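Local coordinates for hypothetical protein PA1835 (PDB 1YOC) that is of unknown function but belongs to the HotDog-fold superfamily and resembles PaaI-type thioesterases, so it may act on acyl thioesters, at residues M93-L98 against P134-E139. Residues are numbered along the deposited sequence; the frame is centred on the assembly and turned at random.
Sequences MTVEYL and PVFRAE. With GOL (glycerol), chain C.
Glu96 and Arg137 face each other across two antiparallel strands and form a salt bridge. Arg137 NH2 donates to Glu96 OE1 at 3.0 Å, and the bond is almost straight. The carboxylate oxygen lies in the guanidinium plane, but the nitrogen meets OE1 from above the carboxylate plane. The two planes are 74° apart. A bend at chi3 (-65°) turns the Arg137 chain toward Glu96. Leu98 lies over one face of the guanidinium, and Leu98 CD2 is 3.4 Å from Arg137 NH1. A glycerol, probably from the crystallisation liquor, accepts a hydrogen bond from Arg137 NE at its O1. Its C3 also rests 3.4 Å from Thr94 CG2.

Glu96 and Arg137 are a hydrogen-bonded pair, as are Thr94 and Glu139. Glu96 N reaches Arg137 O at 2.9 Å, and Arg137 N returns a bond to Glu96 O. Strand 86-97 is an outermost strand of the chain's antiparallel HotDog sheet, and strand 133-146 is its neighbour. Residues 93-96 also pair antiparallel with a strand of the second subunit, so the sheet runs on across the interface. Thr94 OG1 is hydrogen-bonded to Thr94 OG1 of the second subunit. At the Pro134 end, Val135 and Phe136 share one partner, Ala128 of strand 120-130, which makes a classic beta bulge.

The face of Val95, Tyr97, Phe136 and Ala138 is largely apolar; Val95, Tyr97 and Phe136 touch helix 63-81. Phe136 has CG anti to its backbone N (chi1 166°), which lays the ring alongside Tyr97. The two side chains point the same way, and Tyr97 CD1 sits at the Phe136 ring edge, 3.8 Å from Phe136 CD1. Val95 CB packs 3.6 Å from Phe136 CE1. Val95 CG1 meets the methyl of Ala138, 3.5 Å from its CB.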
loop_
_atom_site.group_PDB
_atom_site.type_symbol
_atom_site.label_atom_id
_atom_site.label_comp_id
_atom_site.label_asym_id
_atom_site.label_seq_id
_atom_site.Cartn_x
_atom_site.Cartn_y
_atom_site.Cartn_z
ATOM N N MET B 93 0.262 -10.185 0.882
ATOM C CA MET B 93 0.087 -9.398 2.106
ATOM C C MET B 93 -1.395 -9.310 2.425
ATOM O O MET B 93 -2.224 -9.162 1.517
ATOM C CB MET B 93 0.643 -7.968 1.960
ATOM C CG MET B 93 0.255 -7.070 3.170
ATOM S SD MET B 93 0.937 -5.387 3.047
ATOM C CE MET B 93 -0.029 -4.738 1.667
ATOM N N THR B 94 -1.732 -9.503 3.688
ATOM C CA THR B 94 -3.118 -9.316 4.120
ATOM C C THR B 94 -3.078 -8.289 5.231
ATOM O O THR B 94 -2.264 -8.375 6.150
ATOM C CB THR B 94 -3.799 -10.616 4.640
ATOM O OG1 THR B 94 -3.931 -11.522 3.533
ATOM C CG2 THR B 94 -5.240 -10.295 5.203
ATOM N N VAL B 95 -3.953 -7.299 5.151
ATOM C CA VAL B 95 -4.006 -6.275 6.186
ATOM C C VAL B 95 -5.473 -6.089 6.682
ATOM O O VAL B 95 -6.439 -6.410 5.975
ATOM C CB VAL B 95 -3.527 -4.886 5.666
ATOM C CG1 VAL B 95 -2.128 -5.002 5.051
ATOM C CG2 VAL B 95 -4.526 -4.339 4.560
ATOM N N GLU B 96 -5.606 -5.579 7.910
ATOM C CA GLU B 96 -6.916 -5.223 8.481
ATOM C C GLU B 96 -6.801 -3.831 9.084
ATOM O O GLU B 96 -5.804 -3.492 9.765
ATOM C CB GLU B 96 -7.340 -6.224 9.572
ATOM C CG GLU B 96 -7.812 -7.549 8.918
ATOM C CD GLU B 96 -8.170 -8.579 9.959
ATOM O OE1 GLU B 96 -7.267 -9.267 10.456
ATOM O OE2 GLU B 96 -9.359 -8.663 10.292
ATOM N N TYR B 97 -7.816 -3.018 8.823
ATOM C CA TYR B 97 -7.834 -1.651 9.298
ATOM C C TYR B 97 -8.626 -1.628 10.585
ATOM O O TYR B 97 -9.846 -1.786 10.576
ATOM C CB TYR B 97 -8.459 -0.761 8.222
ATOM C CG TYR B 97 -7.703 -0.905 6.917
ATOM C CD1 TYR B 97 -6.336 -0.603 6.853
ATOM C CD2 TYR B 97 -8.349 -1.328 5.735
ATOM C CE1 TYR B 97 -5.615 -0.711 5.638
ATOM C CE2 TYR B 97 -7.627 -1.438 4.517
ATOM C CZ TYR B 97 -6.277 -1.121 4.486
ATOM O OH TYR B 97 -5.564 -1.202 3.300
ATOM N N LEU B 98 -7.924 -1.435 11.696
ATOM C CA LEU B 98 -8.586 -1.499 12.996
ATOM C C LEU B 98 -9.224 -0.225 13.527
ATOM O O LEU B 98 -10.247 -0.293 14.233
ATOM C CB LEU B 98 -7.593 -1.987 14.064
ATOM C CG LEU B 98 -6.755 -3.225 13.659
ATOM C CD1 LEU B 98 -5.936 -3.646 14.865
ATOM C CD2 LEU B 98 -7.651 -4.368 13.158
ATOM N N PRO B 134 -3.251 0.149 18.908
ATOM C CA PRO B 134 -3.216 -0.514 17.597
ATOM C C PRO B 134 -4.292 0.015 16.655
ATOM O O PRO B 134 -5.463 0.139 17.023
ATOM C CB PRO B 134 -3.394 -1.986 17.953
ATOM C CG PRO B 134 -4.249 -1.935 19.181
ATOM C CD PRO B 134 -3.760 -0.753 19.956
ATOM N N VAL B 135 -3.883 0.346 15.433
ATOM C CA VAL B 135 -4.803 0.897 14.459
ATOM C C VAL B 135 -4.785 0.100 13.141
ATOM O O VAL B 135 -5.647 0.297 12.289
ATOM C CB VAL B 135 -4.438 2.369 14.107
ATOM C CG1 VAL B 135 -4.458 3.261 15.353
ATOM C CG2 VAL B 135 -3.070 2.432 13.397
ATOM N N PHE B 136 -3.845 -0.831 13.016
ATOM C CA PHE B 136 -3.638 -1.565 11.759
ATOM C C PHE B 136 -2.800 -2.811 11.993
ATOM O O PHE B 136 -1.885 -2.799 12.834
ATOM C CB PHE B 136 -2.893 -0.624 10.814
ATOM C CG PHE B 136 -2.282 -1.285 9.586
ATOM C CD1 PHE B 136 -2.975 -1.328 8.373
ATOM C CD2 PHE B 136 -0.964 -1.759 9.630
ATOM C CE1 PHE B 136 -2.349 -1.824 7.194
ATOM C CE2 PHE B 136 -0.330 -2.261 8.468
ATOM C CZ PHE B 136 -1.039 -2.280 7.246
ATOM N N ARG B 137 -3.109 -3.874 11.242
ATOM C CA ARG B 137 -2.318 -5.123 11.319
ATOM C C ARG B 137 -2.077 -5.622 9.901
ATOM O O ARG B 137 -2.934 -5.471 9.036
ATOM C CB ARG B 137 -3.069 -6.278 12.005
ATOM C CG ARG B 137 -3.396 -6.175 13.462
ATOM C CD ARG B 137 -3.918 -7.583 13.955
ATOM N NE ARG B 137 -5.181 -7.973 13.324
ATOM C CZ ARG B 137 -6.391 -7.705 13.824
ATOM N NH1 ARG B 137 -6.528 -7.062 14.978
ATOM N NH2 ARG B 137 -7.483 -8.025 13.143
ATOM N N ALA B 138 -0.920 -6.242 9.688
ATOM C CA ALA B 138 -0.614 -6.849 8.400
ATOM C C ALA B 138 0.181 -8.137 8.629
ATOM O O ALA B 138 0.811 -8.336 9.690
ATOM C CB ALA B 138 0.218 -5.921 7.551
ATOM N N GLU B 139 0.118 -9.010 7.629
ATOM C CA GLU B 139 0.937 -10.219 7.596
ATOM C C GLU B 139 1.479 -10.201 6.161
ATOM O O GLU B 139 0.707 -10.144 5.230
ATOM C CB GLU B 139 0.084 -11.458 7.856
ATOM C CG GLU B 139 -0.124 -11.710 9.354
ATOM C CD GLU B 139 -1.117 -12.846 9.620
ATOM O OE1 GLU B 139 -1.452 -13.595 8.665
ATOM O OE2 GLU B 139 -1.537 -12.974 10.785
HETATM C C1 GOL C . -3.394 -9.920 9.924
HETATM O O1 GOL C . -4.090 -9.804 11.167
HETATM C C2 GOL C . -4.372 -9.987 8.737
HETATM O O2 GOL C . -4.000 -8.703 9.242
HETATM C C3 GOL C . -5.509 -11.005 8.548
HETATM O O3 GOL C . -5.021 -12.314 8.212
#